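PDB 5I1V: CrmK from Actinoalloteichus sp. WH1-2216-6, which is a flavin-dependent oxidoreductase with covalently bound FAD that takes part in recycling shunt products during caerulomycin biosynthesis. Local coordinates for residues A[258-263]-A[292-297]; A[221-226]-A[320-325]; A[248-253]-A[299-304]. All blocks are in the same frame, centred on the assembly; numbering follows the deposited sequence.

Interaction 1 (A[258-263]-A[292-297])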
ATOM      1  N   ASP A 258      29.792 -18.208   3.980  1.00 36.49           N
ATOM      2  CA  ASP A 258      31.218 -17.924   4.110  1.00 39.99           C
ATOM      3  C   ASP A 258      31.642 -16.550   3.581  1.00 40.62           C
ATOM      4  O   ASP A 258      32.687 -16.043   3.965  1.00 38.28           O
ATOM      5  CB  ASP A 258      32.024 -18.980   3.345  1.00 47.18           C
ATOM      6  CG  ASP A 258      32.055 -20.324   4.056  1.00 55.36           C
ATOM      7  OD1 ASP A 258      31.505 -20.444   5.179  1.00 58.33           O
ATOM      8  OD2 ASP A 258      32.643 -21.269   3.482  1.00 62.65           O
ATOM      9  N   SER A 259      30.859 -15.960   2.685  1.00 33.35           N
ATOM     10  CA  SER A 259      31.244 -14.702   2.099  1.00 33.07           C
ATOM     11  C   SER A 259      31.092 -13.543   3.096  1.00 32.19           C
ATOM     12  O   SER A 259      30.022 -13.378   3.665  1.00 30.87           O
ATOM     13  CB  SER A 259      30.381 -14.374   0.884  1.00 30.20           C
ATOM     14  OG  SER A 259      30.593 -13.005   0.524  1.00 30.89           O
ATOM     15  N   PRO A 260      32.139 -12.706   3.249  1.00 31.93           N
ATOM     16  CA  PRO A 260      31.995 -11.457   4.005  1.00 31.60           C
ATOM     17  C   PRO A 260      31.050 -10.421   3.360  1.00 28.15           C
ATOM     18  O   PRO A 260      30.725  -9.390   3.990  1.00 26.61           O
ATOM     19  CB  PRO A 260      33.433 -10.923   4.070  1.00 32.94           C
ATOM     20  CG  PRO A 260      34.077 -11.458   2.817  1.00 34.90           C
ATOM     21  CD  PRO A 260      33.488 -12.826   2.636  1.00 33.73           C
ATOM     22  N   ASN A 261      30.601 -10.687   2.136  1.00 27.15           N
ATOM     23  CA  ASN A 261      29.574  -9.879   1.520  1.00 25.37           C
ATOM     24  C   ASN A 261      28.157 -10.531   1.526  1.00 25.09           C
ATOM     25  O   ASN A 261      27.258 -10.035   0.847  1.00 22.77           O
ATOM     26  CB  ASN A 261      29.968  -9.518   0.099  1.00 26.22           C
ATOM     27  CG  ASN A 261      31.343  -8.874   0.027  1.00 28.53           C
ATOM     28  OD1 ASN A 261      31.552  -7.809   0.592  1.00 28.71           O
ATOM     29  ND2 ASN A 261      32.287  -9.536  -0.640  1.00 27.34           N
ATOM     30  N   ILE A 262      27.916 -11.560   2.343  1.00 23.77           N
ATOM     31  CA  ILE A 262      26.634 -12.269   2.233  1.00 24.69           C
ATOM     32  C   ILE A 262      25.463 -11.386   2.610  1.00 24.96           C
ATOM     33  O   ILE A 262      24.346 -11.589   2.108  1.00 25.48           O
ATOM     34  CB  ILE A 262      26.623 -13.616   2.983  1.00 25.25           C
ATOM     35  CG1 ILE A 262      25.392 -14.460   2.586  1.00 26.14           C
ATOM     36  CG2 ILE A 262      26.751 -13.408   4.505  1.00 28.15           C
ATOM     37  CD1 ILE A 262      25.269 -14.779   1.107  1.00 28.99           C
ATOM     38  N   GLY A 263      25.730 -10.390   3.443  1.00 23.98           N
ATOM     39  CA  GLY A 263      24.721  -9.466   3.901  1.00 25.66           C
ATOM     40  C   GLY A 263      24.290  -8.475   2.847  1.00 25.04           C
ATOM     41  O   GLY A 263      23.240  -7.860   2.985  1.00 25.07           O
ATOM     42  N   GLU A 292      29.921  -0.010   4.499  1.00 34.81           N
ATOM     43  CA  GLU A 292      29.874   1.099   3.560  1.00 39.74           C
ATOM     44  C   GLU A 292      30.889   0.913   2.420  1.00 37.21           C
ATOM     45  O   GLU A 292      30.572   1.124   1.255  1.00 36.48           O
ATOM     46  CB  GLU A 292      30.149   2.384   4.332  1.00 44.04           C
ATOM     47  CG  GLU A 292      29.710   3.632   3.628  1.00 50.86           C
ATOM     48  CD  GLU A 292      29.561   4.814   4.575  1.00 56.06           C
ATOM     49  OE1 GLU A 292      29.952   4.731   5.774  1.00 65.69           O
ATOM     50  OE2 GLU A 292      29.044   5.841   4.112  1.00 56.30           O
ATOM     51  N   GLU A 293      32.099   0.485   2.773  1.00 39.52           N
ATOM     52  CA  GLU A 293      33.145   0.179   1.800  1.00 37.96           C
ATOM     53  C   GLU A 293      32.824  -1.016   0.954  1.00 34.99           C
ATOM     54  O   GLU A 293      33.184  -1.051  -0.239  1.00 33.38           O
ATOM     55  CB  GLU A 293      34.489  -0.102   2.484  1.00 46.43           C
ATOM     56  CG  GLU A 293      35.426   1.094   2.540  1.00 54.56           C
ATOM     57  CD  GLU A 293      36.883   0.696   2.737  1.00 61.10           C
ATOM     58  OE1 GLU A 293      37.715   1.016   1.849  1.00 65.96           O
ATOM     59  OE2 GLU A 293      37.202   0.059   3.768  1.00 65.69           O
ATOM     60  N   ARG A 294      32.190  -2.015   1.560  1.00 32.45           N
ATOM     61  CA  ARG A 294      31.813  -3.220   0.822  1.00 30.54           C
ATOM     62  C   ARG A 294      30.831  -2.878  -0.290  1.00 31.15           C
ATOM     63  O   ARG A 294      30.897  -3.440  -1.398  1.00 30.33           O
ATOM     64  CB  ARG A 294      31.254  -4.286   1.763  1.00 31.28           C
ATOM     65  CG  ARG A 294      32.342  -4.924   2.581  1.00 30.95           C
ATOM     66  CD  ARG A 294      31.911  -6.011   3.562  1.00 33.47           C
ATOM     67  NE  ARG A 294      33.145  -6.515   4.147  1.00 35.41           N
ATOM     68  CZ  ARG A 294      34.019  -7.285   3.494  1.00 34.75           C
ATOM     69  NH1 ARG A 294      33.761  -7.744   2.272  1.00 36.95           N
ATOM     70  NH2 ARG A 294      35.147  -7.624   4.075  1.00 37.26           N
ATOM     71  N   MET A 295      29.919  -1.954  -0.007  1.00 29.10           N
ATOM     72  CA  MET A 295      28.976  -1.513  -1.016  1.00 30.09           C
ATOM     73  C   MET A 295      29.735  -0.764  -2.138  1.00 30.44           C
ATOM     74  O   MET A 295      29.425  -0.928  -3.307  1.00 30.01           O
ATOM     75  CB  MET A 295      27.928  -0.590  -0.389  1.00 31.06           C
ATOM     76  CG  MET A 295      26.908  -0.016  -1.372  1.00 30.79           C
ATOM     77  SD  MET A 295      25.825  -1.246  -2.128  1.00 33.45           S
ATOM     78  CE  MET A 295      24.874  -1.805  -0.682  1.00 32.00           C
ATOM     79  N   SER A 296      30.710   0.065  -1.768  1.00 28.81           N
ATOM     80  CA  SER A 296      31.561   0.754  -2.785  1.00 33.00           C
ATOM     81  C   SER A 296      32.297  -0.218  -3.680  1.00 30.37           C
ATOM     82  O   SER A 296      32.319  -0.025  -4.895  1.00 34.37           O
ATOM     83  CB  SER A 296      32.559   1.690  -2.110  1.00 33.76           C
ATOM     84  OG  SER A 296      31.860   2.814  -1.571  1.00 35.23           O
ATOM     85  N   TRP A 297      32.887  -1.254  -3.078  1.00 31.30           N
ATOM     86  CA  TRP A 297      33.613  -2.292  -3.823  1.00 33.23           C
ATOM     87  C   TRP A 297      32.711  -2.972  -4.804  1.00 33.22           C
ATOM     88  O   TRP A 297      33.100  -3.226  -5.953  1.00 29.74           O
ATOM     89  CB  TRP A 297      34.231  -3.370  -2.915  1.00 34.22           C
ATOM     90  CG  TRP A 297      35.302  -2.856  -2.033  1.00 37.47           C
ATOM     91  CD1 TRP A 297      36.089  -1.742  -2.244  1.00 39.70           C
ATOM     92  CD2 TRP A 297      35.724  -3.422  -0.792  1.00 38.43           C
ATOM     93  NE1 TRP A 297      36.954  -1.579  -1.185  1.00 42.64           N
ATOM     94  CE2 TRP A 297      36.753  -2.596  -0.283  1.00 41.67           C
ATOM     95  CE3 TRP A 297      35.335  -4.549  -0.056  1.00 40.61           C
ATOM     96  CZ2 TRP A 297      37.396  -2.865   0.938  1.00 46.40           C
ATOM     97  CZ3 TRP A 297      35.961  -4.807   1.171  1.00 42.20           C
ATOM     98  CH2 TRP A 297      36.994  -3.981   1.642  1.00 44.16           C
TER
HETATM   99  O   HOH W   1      32.087  -6.073  -1.469  1.00 31.27           O
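N261 and R294 mark the closest approach of the two backbones, with CA atoms 7.1 Å apart, where the type I turn from S259 to I262 meets one side of helix 291-303. A gap of that size is bridged mainly by side chains, and R294 does most of the bridging. Its chain runs extended from CG to NE (chi3 176°), which carries the guanidinium out from the helix to the turn. There NH1 donates to N261 OD1 at 2.8 Å. The acceptor lies at the guanidinium edge, close to its plane, whereas seen from the amide the donor stands 45° above the carbonyl plane, and the amide and guanidinium planes are 53° apart. P260 supplies the nonpolar part: its CB sits over one guanidinium face, 3.7 Å from R294 NH1. On the opposite face the edge of the W297 indole comes over the rim, CZ3 3.8 Å above the guanidinium plane. A water adds a second link, donating to R294 O at 2.9 Å and to N261 OD1, so OD1 accepts two hydrogen bonds, the one from the water weak.

The turn is itself internally braced. S259 OG accepts from N261 N at 2.8 Å, an ST turn, and the ND2 of N261 as well as S259 OG bonds to N254 OD1, which helps fix the rotation of the amide that R294 reads. R294 NE has its own acceptor in P289 O, so the guanidinium is held at two nitrogens. The contact lies at the surface. The turn belongs to the connection from helix 237-253 to strand 265-271, while helix 291-303 rests on the sheet, R294 touching I284 of strand 277-285 and M295 reaching A226 of strand 222-231.

Interaction 2 (A[221-226]-A[320-325]); sequences ASFHVA and LATSQL
F223 and V225 both send their side chains toward T322, where the large antiparallel sheet of this FAD-linked oxidoreductase is covered by helix 319-326. The pairing is local to one edge of the sheet: strand 222-231 bonds to the outermost strand 311-318 (F223 with L317, V225 with R315), and that strand leads straight into the helix. No hydrogen bond crosses between 221-226 and 320-325; what meets is hydrocarbon. T322 CG2 approaches F223 CB at 3.7 Å and the phenyl ring obliquely, while V225 CG2 lies 3.9 Å from the same T322 methyl. CG of F223 stands beside its backbone N (chi1 -77°), an orientation in which the ring also reaches L141 and P285. In V225 it is CG1 that lies anti to the backbone N, and CG2 is the branch turned to the helix. The chi1 of T322, 112°, is far from a staggered value, which points either to strain or to a less certain placement; its OG1 makes a weak hydrogen bond with Q283 OE1.

The helix is shared with the dimer interface, where L320 packs on L18 of the second subunit. The side chain of T322 is about 9 Å from that of F123, which binds FAD, and about 13 Å from FAD itself, so it is no direct ligand. The V225 and T322 side chains run alongside one another with opposite headings, V225 CG2 coming to 3.8 Å from T322 CB.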
ATOM      1  N   ALA A 221      19.239  -3.565  12.347  1.00 28.09           N
ATOM      2  CA  ALA A 221      18.503  -2.349  12.680  1.00 29.76           C
ATOM      3  C   ALA A 221      18.442  -1.375  11.499  1.00 30.00           C
ATOM      4  O   ALA A 221      17.453  -0.716  11.319  1.00 28.19           O
ATOM      5  CB  ALA A 221      19.107  -1.678  13.908  1.00 33.52           C
ATOM      6  N   SER A 222      19.491  -1.314  10.690  1.00 25.65           N
ATOM      7  CA  SER A 222      19.503  -0.351   9.592  1.00 28.48           C
ATOM      8  C   SER A 222      20.481  -0.781   8.538  1.00 26.87           C
ATOM      9  O   SER A 222      21.323  -1.655   8.807  1.00 24.09           O
ATOM     10  CB  SER A 222      19.757   1.074  10.077  1.00 33.98           C
ATOM     11  OG  SER A 222      21.097   1.314  10.295  1.00 34.36           O
ATOM     12  N   PHE A 223      20.276  -0.213   7.343  1.00 24.56           N
ATOM     13  CA  PHE A 223      20.906  -0.611   6.109  1.00 25.34           C
ATOM     14  C   PHE A 223      21.428   0.602   5.356  1.00 24.37           C
ATOM     15  O   PHE A 223      20.797   1.665   5.360  1.00 24.76           O
ATOM     16  CB  PHE A 223      19.881  -1.270   5.185  1.00 24.61           C
ATOM     17  CG  PHE A 223      19.559  -2.668   5.574  1.00 26.00           C
ATOM     18  CD1 PHE A 223      18.775  -2.906   6.657  1.00 26.38           C
ATOM     19  CD2 PHE A 223      20.081  -3.745   4.874  1.00 26.19           C
ATOM     20  CE1 PHE A 223      18.504  -4.199   7.072  1.00 27.72           C
ATOM     21  CE2 PHE A 223      19.814  -5.031   5.276  1.00 24.21           C
ATOM     22  CZ  PHE A 223      19.018  -5.259   6.378  1.00 26.86           C
ATOM     23  N   HIS A 224      22.552   0.412   4.696  1.00 25.71           N
ATOM     24  CA  HIS A 224      22.995   1.322   3.644  1.00 26.37           C
ATOM     25  C   HIS A 224      22.337   0.860   2.349  1.00 28.70           C
ATOM     26  O   HIS A 224      22.402  -0.337   2.008  1.00 28.72           O
ATOM     27  CB  HIS A 224      24.511   1.234   3.447  1.00 29.53           C
ATOM     28  CG  HIS A 224      25.314   1.713   4.612  1.00 32.84           C
ATOM     29  ND1 HIS A 224      25.338   3.034   5.004  1.00 36.33           N
ATOM     30  CD2 HIS A 224      26.128   1.053   5.468  1.00 34.52           C
ATOM     31  CE1 HIS A 224      26.130   3.165   6.055  1.00 38.44           C
ATOM     32  NE2 HIS A 224      26.622   1.979   6.355  1.00 37.70           N
ATOM     33  N   VAL A 225      21.764   1.800   1.600  1.00 26.39           N
ATOM     34  CA  VAL A 225      20.982   1.491   0.431  1.00 25.16           C
ATOM     35  C   VAL A 225      21.616   2.236  -0.743  1.00 28.53           C
ATOM     36  O   VAL A 225      22.081   3.341  -0.593  1.00 31.59           O
ATOM     37  CB  VAL A 225      19.514   1.931   0.609  1.00 27.45           C
ATOM     38  CG1 VAL A 225      18.726   1.657  -0.663  1.00 26.99           C
ATOM     39  CG2 VAL A 225      18.851   1.232   1.831  1.00 28.88           C
ATOM     40  N   ALA A 226      21.695   1.586  -1.887  1.00 29.25           N
ATOM     41  CA  ALA A 226      22.167   2.216  -3.097  1.00 30.72           C
ATOM     42  C   ALA A 226      21.169   1.931  -4.200  1.00 31.27           C
ATOM     43  O   ALA A 226      20.757   0.782  -4.404  1.00 29.99           O
ATOM     44  CB  ALA A 226      23.541   1.674  -3.477  1.00 29.58           C
ATOM     45  N   LEU A 320      12.780  -1.625   8.397  1.00 24.20           N
ATOM     46  CA  LEU A 320      11.410  -1.627   7.894  1.00 25.25           C
ATOM     47  C   LEU A 320      11.224  -0.576   6.799  1.00 25.01           C
ATOM     48  O   LEU A 320      10.549  -0.807   5.831  1.00 25.49           O
ATOM     49  CB  LEU A 320      10.413  -1.462   9.026  1.00 26.31           C
ATOM     50  CG  LEU A 320       8.927  -1.555   8.645  1.00 28.84           C
ATOM     51  CD1 LEU A 320       8.579  -2.891   8.003  1.00 28.44           C
ATOM     52  CD2 LEU A 320       8.107  -1.317   9.891  1.00 28.78           C
ATOM     53  N   ALA A 321      11.837   0.576   6.968  1.00 23.22           N
ATOM     54  CA  ALA A 321      11.834   1.596   5.933  1.00 25.37           C
ATOM     55  C   ALA A 321      12.506   1.116   4.651  1.00 25.74           C
ATOM     56  O   ALA A 321      11.958   1.298   3.541  1.00 26.64           O
ATOM     57  CB  ALA A 321      12.489   2.869   6.446  1.00 25.13           C
ATOM     58  N   THR A 322      13.644   0.440   4.756  1.00 27.29           N
ATOM     59  CA  THR A 322      14.262  -0.046   3.467  1.00 28.38           C
ATOM     60  C   THR A 322      13.389  -1.133   2.818  1.00 27.89           C
ATOM     61  O   THR A 322      13.272  -1.231   1.592  1.00 28.00           O
ATOM     62  CB  THR A 322      15.802  -0.378   3.497  1.00 32.84           C
ATOM     63  OG1 THR A 322      16.064  -1.776   3.345  1.00 37.18           O
ATOM     64  CG2 THR A 322      16.517   0.111   4.717  1.00 30.07           C
ATOM     65  N   SER A 323      12.720  -1.920   3.644  1.00 26.92           N
ATOM     66  CA  SER A 323      11.830  -2.945   3.128  1.00 28.21           C
ATOM     67  C   SER A 323      10.631  -2.305   2.409  1.00 26.30           C
ATOM     68  O   SER A 323      10.174  -2.789   1.387  1.00 28.06           O
ATOM     69  CB  SER A 323      11.370  -3.814   4.322  1.00 29.39           C
ATOM     70  OG  SER A 323      10.169  -4.491   4.044  1.00 37.23           O
ATOM     71  N   GLN A 324      10.079  -1.245   2.994  1.00 25.72           N
ATOM     72  CA  GLN A 324       8.930  -0.564   2.425  1.00 25.64           C
ATOM     73  C   GLN A 324       9.362   0.266   1.188  1.00 26.61           C
ATOM     74  O   GLN A 324       8.590   0.423   0.243  1.00 27.35           O
ATOM     75  CB  GLN A 324       8.243   0.311   3.475  1.00 25.56           C
ATOM     76  CG  GLN A 324       7.469  -0.518   4.530  1.00 28.19           C
ATOM     77  CD  GLN A 324       6.913   0.315   5.644  1.00 30.18           C
ATOM     78  OE1 GLN A 324       7.288   1.448   5.800  1.00 33.19           O
ATOM     79  NE2 GLN A 324       6.059  -0.279   6.484  1.00 34.83           N
ATOM     80  N   LEU A 325      10.574   0.772   1.196  1.00 28.31           N
ATOM     81  CA  LEU A 325      11.058   1.597   0.053  1.00 32.42           C
ATOM     82  C   LEU A 325      11.105   0.751  -1.215  1.00 34.59           C
ATOM     83  O   LEU A 325      10.730   1.215  -2.299  1.00 34.91           O
ATOM     84  CB  LEU A 325      12.447   2.171   0.348  1.00 33.59           C
ATOM     85  CG  LEU A 325      13.123   3.033  -0.734  1.00 35.84           C
ATOM     86  CD1 LEU A 325      12.398   4.347  -0.975  1.00 35.76           C
ATOM     87  CD2 LEU A 325      14.551   3.317  -0.302  1.00 38.91           C
TER

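Interaction 3 (A[248-253]-A[299-304])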
ATOM      1  N   LEU A 248      26.600 -10.973 -12.371  1.00 28.98           N
ATOM      2  CA  LEU A 248      26.512 -12.412 -12.138  1.00 31.06           C
ATOM      3  C   LEU A 248      27.787 -12.957 -11.511  1.00 32.66           C
ATOM      4  O   LEU A 248      27.716 -13.751 -10.547  1.00 30.49           O
ATOM      5  CB  LEU A 248      26.178 -13.169 -13.414  1.00 30.08           C
ATOM      6  CG  LEU A 248      24.865 -12.784 -14.087  1.00 33.45           C
ATOM      7  CD1 LEU A 248      24.690 -13.537 -15.389  1.00 36.40           C
ATOM      8  CD2 LEU A 248      23.673 -12.994 -13.190  1.00 36.93           C
ATOM      9  N   ASP A 249      28.945 -12.504 -11.993  1.00 31.83           N
ATOM     10  CA  ASP A 249      30.223 -13.026 -11.462  1.00 31.52           C
ATOM     11  C   ASP A 249      30.373 -12.658 -10.029  1.00 29.07           C
ATOM     12  O   ASP A 249      30.763 -13.485  -9.215  1.00 29.82           O
ATOM     13  CB  ASP A 249      31.458 -12.472 -12.212  1.00 36.23           C
ATOM     14  CG  ASP A 249      31.536 -12.950 -13.648  1.00 42.76           C
ATOM     15  OD1 ASP A 249      30.942 -14.010 -13.964  1.00 49.83           O
ATOM     16  OD2 ASP A 249      32.177 -12.244 -14.483  1.00 49.39           O
ATOM     17  N   TRP A 250      30.097 -11.401  -9.704  1.00 25.98           N
ATOM     18  CA  TRP A 250      30.205 -10.967  -8.322  1.00 26.86           C
ATOM     19  C   TRP A 250      29.211 -11.772  -7.450  1.00 25.60           C
ATOM     20  O   TRP A 250      29.588 -12.235  -6.387  1.00 25.48           O
ATOM     21  CB  TRP A 250      29.970  -9.456  -8.164  1.00 27.18           C
ATOM     22  CG  TRP A 250      30.245  -8.943  -6.808  1.00 27.60           C
ATOM     23  CD1 TRP A 250      31.410  -8.380  -6.352  1.00 29.02           C
ATOM     24  CD2 TRP A 250      29.368  -9.019  -5.665  1.00 29.80           C
ATOM     25  NE1 TRP A 250      31.293  -8.068  -5.005  1.00 29.23           N
ATOM     26  CE2 TRP A 250      30.054  -8.463  -4.568  1.00 28.99           C
ATOM     27  CE3 TRP A 250      28.062  -9.473  -5.478  1.00 30.23           C
ATOM     28  CZ2 TRP A 250      29.472  -8.358  -3.292  1.00 30.26           C
ATOM     29  CZ3 TRP A 250      27.498  -9.388  -4.194  1.00 29.66           C
ATOM     30  CH2 TRP A 250      28.194  -8.833  -3.138  1.00 28.27           C
ATOM     31  N   GLN A 251      27.973 -11.955  -7.905  1.00 25.52           N
ATOM     32  CA  GLN A 251      26.982 -12.675  -7.084  1.00 25.28           C
ATOM     33  C   GLN A 251      27.395 -14.139  -6.879  1.00 27.02           C
ATOM     34  O   GLN A 251      27.274 -14.683  -5.762  1.00 25.68           O
ATOM     35  CB  GLN A 251      25.605 -12.619  -7.717  1.00 26.25           C
ATOM     36  CG  GLN A 251      24.994 -11.242  -7.789  1.00 25.92           C
ATOM     37  CD  GLN A 251      24.740 -10.629  -6.410  1.00 27.56           C
ATOM     38  OE1 GLN A 251      24.678 -11.333  -5.382  1.00 26.59           O
ATOM     39  NE2 GLN A 251      24.545  -9.307  -6.389  1.00 27.22           N
ATOM     40  N   LEU A 252      27.924 -14.774  -7.927  1.00 24.92           N
ATOM     41  CA  LEU A 252      28.331 -16.168  -7.819  1.00 28.69           C
ATOM     42  C   LEU A 252      29.615 -16.408  -7.024  1.00 29.52           C
ATOM     43  O   LEU A 252      29.873 -17.524  -6.596  1.00 31.46           O
ATOM     44  CB  LEU A 252      28.405 -16.835  -9.171  1.00 30.77           C
ATOM     45  CG  LEU A 252      27.048 -16.918  -9.872  1.00 32.61           C
ATOM     46  CD1 LEU A 252      27.287 -17.001 -11.368  1.00 36.13           C
ATOM     47  CD2 LEU A 252      26.194 -18.065  -9.367  1.00 34.69           C
ATOM     48  N   ARG A 253      30.375 -15.356  -6.769  1.00 31.93           N
ATOM     49  CA  ARG A 253      31.479 -15.416  -5.806  1.00 31.57           C
ATOM     50  C   ARG A 253      31.038 -15.094  -4.401  1.00 29.64           C
ATOM     51  O   ARG A 253      31.818 -15.263  -3.472  1.00 28.20           O
ATOM     52  CB  ARG A 253      32.592 -14.425  -6.184  1.00 34.79           C
ATOM     53  CG  ARG A 253      33.502 -14.952  -7.272  1.00 38.75           C
ATOM     54  CD  ARG A 253      34.179 -13.833  -8.061  1.00 41.10           C
ATOM     55  NE  ARG A 253      34.375 -12.635  -7.256  1.00 41.79           N
ATOM     56  CZ  ARG A 253      34.191 -11.387  -7.691  1.00 44.80           C
ATOM     57  NH1 ARG A 253      33.816 -11.129  -8.942  1.00 44.83           N
ATOM     58  NH2 ARG A 253      34.379 -10.380  -6.847  1.00 47.94           N
ATOM     59  N   LEU A 299      29.824  -1.760  -6.095  1.00 30.24           N
ATOM     60  CA  LEU A 299      29.424  -0.828  -7.133  1.00 32.55           C
ATOM     61  C   LEU A 299      30.575  -0.602  -8.163  1.00 31.55           C
ATOM     62  O   LEU A 299      30.329  -0.500  -9.353  1.00 32.55           O
ATOM     63  CB  LEU A 299      28.968   0.493  -6.522  1.00 32.87           C
ATOM     64  CG  LEU A 299      27.692   0.447  -5.663  1.00 35.43           C
ATOM     65  CD1 LEU A 299      27.481   1.806  -5.036  1.00 36.29           C
ATOM     66  CD2 LEU A 299      26.471   0.034  -6.484  1.00 35.86           C
ATOM     67  N   ALA A 300      31.818  -0.578  -7.699  1.00 33.45           N
ATOM     68  CA  ALA A 300      32.974  -0.464  -8.616  1.00 33.94           C
ATOM     69  C   ALA A 300      33.115  -1.680  -9.530  1.00 35.79           C
ATOM     70  O   ALA A 300      33.391  -1.521 -10.728  1.00 33.09           O
ATOM     71  CB  ALA A 300      34.265  -0.246  -7.836  1.00 36.09           C
ATOM     72  N   GLU A 301      32.922  -2.890  -9.010  1.00 34.94           N
ATOM     73  CA  GLU A 301      33.052  -4.081  -9.864  1.00 38.79           C
ATOM     74  C   GLU A 301      32.028  -4.095 -10.987  1.00 37.73           C
ATOM     75  O   GLU A 301      32.329  -4.500 -12.118  1.00 36.84           O
ATOM     76  CB  GLU A 301      32.899  -5.388  -9.096  1.00 43.21           C
ATOM     77  CG  GLU A 301      34.082  -5.759  -8.225  1.00 48.70           C
ATOM     78  CD  GLU A 301      34.359  -7.257  -8.162  1.00 53.32           C
ATOM     79  OE1 GLU A 301      33.879  -8.045  -9.023  1.00 54.63           O
ATOM     80  OE2 GLU A 301      35.087  -7.656  -7.229  1.00 62.29           O
ATOM     81  N   LEU A 302      30.806  -3.663 -10.688  1.00 37.46           N
ATOM     82  CA  LEU A 302      29.783  -3.601 -11.726  1.00 37.47           C
ATOM     83  C   LEU A 302      30.206  -2.792 -12.902  1.00 35.60           C
ATOM     84  O   LEU A 302      29.829  -3.106 -14.025  1.00 39.56           O
ATOM     85  CB  LEU A 302      28.500  -2.960 -11.208  1.00 37.11           C
ATOM     86  CG  LEU A 302      27.660  -3.817 -10.280  1.00 36.90           C
ATOM     87  CD1 LEU A 302      26.290  -3.158 -10.149  1.00 37.79           C
ATOM     88  CD2 LEU A 302      27.521  -5.223 -10.803  1.00 37.78           C
ATOM     89  N   ASN A 303      30.932  -1.715 -12.639  1.00 38.38           N
ATOM     90  CA  ASN A 303      31.366  -0.800 -13.688  1.00 41.26           C
ATOM     91  C   ASN A 303      32.607  -1.177 -14.464  1.00 40.72           C
ATOM     92  O   ASN A 303      32.933  -0.501 -15.432  1.00 37.51           O
ATOM     93  CB  ASN A 303      31.690   0.548 -13.091  1.00 43.39           C
ATOM     94  CG  ASN A 303      30.496   1.199 -12.478  1.00 47.23           C
ATOM     95  OD1 ASN A 303      29.364   1.044 -12.966  1.00 50.23           O
ATOM     96  ND2 ASN A 303      30.739   1.964 -11.412  1.00 46.29           N
ATOM     97  N   GLU A 304      33.354  -2.182 -14.057  1.00 40.78           N
ATOM     98  CA  GLU A 304      34.620  -2.350 -14.732  1.00 40.45           C
ATOM     99  C   GLU A 304      34.413  -2.894 -16.172  1.00 39.09           C
ATOM    100  O   GLU A 304      33.656  -3.838 -16.404  1.00 32.10           O
ATOM    101  CB  GLU A 304      35.688  -3.048 -13.859  1.00 49.25           C
ATOM    102  CG  GLU A 304      35.483  -4.478 -13.412  1.00 53.00           C
ATOM    103  CD  GLU A 304      36.260  -4.834 -12.118  1.00 62.14           C
ATOM    104  OE1 GLU A 304      36.724  -3.918 -11.395  1.00 65.33           O
ATOM    105  OE2 GLU A 304      36.406  -6.041 -11.797  1.00 62.22           O
TER
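R253 and E301 meet end-on in a salt bridge between 248-253 and 299-304. R253 NH2 donates to E301 OE2 at 2.8 Å, and R253 NH1 reaches E301 OE1 at 3.1 Å, one nitrogen to each oxygen, with a weak third bond from NH2 to OE1. The guanidinium and carboxylate planes are only 20° apart, which suits this two-pronged pairing. OE1 uses its syn lone pair, while OE2 is met on the syn side but somewhat out of the carboxylate plane.

The carboxylate is also backed by W250, whose CD1 comes to 3.6 Å from E301 CD. It is the indole edge that touches, and the two planes stand almost perpendicular. Two bends bring the charged groups together: the E301 chain turns at chi2 (-144°), and that of R253 at chi3 (29°). With an alanine here in place of E301, R253 would probably lose its carboxylate mate and be free to turn, and the edge of W250 would be left without its cover.

Further out, W250 meets the ring of F298, a second tie between the helices, and its carbonyl O accepts from N254 ND2. N246 ND2 bonds to both L302 O and E304 O, which holds the last turn of helix 291-303 against helix 237-253. Below this layer L302 rests on W230 and M280, and L248 on Y377. Neighbouring helices laid side by side on one face of an antiparallel sheet, here cross-linked by a salt bridge, are a common alpha/beta packing.

Interaction 2 is the buried member of the set, a purely nonpolar meeting of strand 222-231 with helix 319-326; interaction 1 lies at the surface, and interaction 3 is partly buried, and both depend on arginine. Their chemistry still differs, since 1 uses a neutral amide and a water whereas 3 pairs opposite charges. Both use helix 291-303, first its early turns and then its end, and N261 CB packs on W250 CZ2 to connect them. Strand 222-231 lies between that helix and helix 319-326: F223 and V225 serve one face of the sheet, while on the other, A226 CB and the backbone O of H224 meet M295, and A226 also reaches L299.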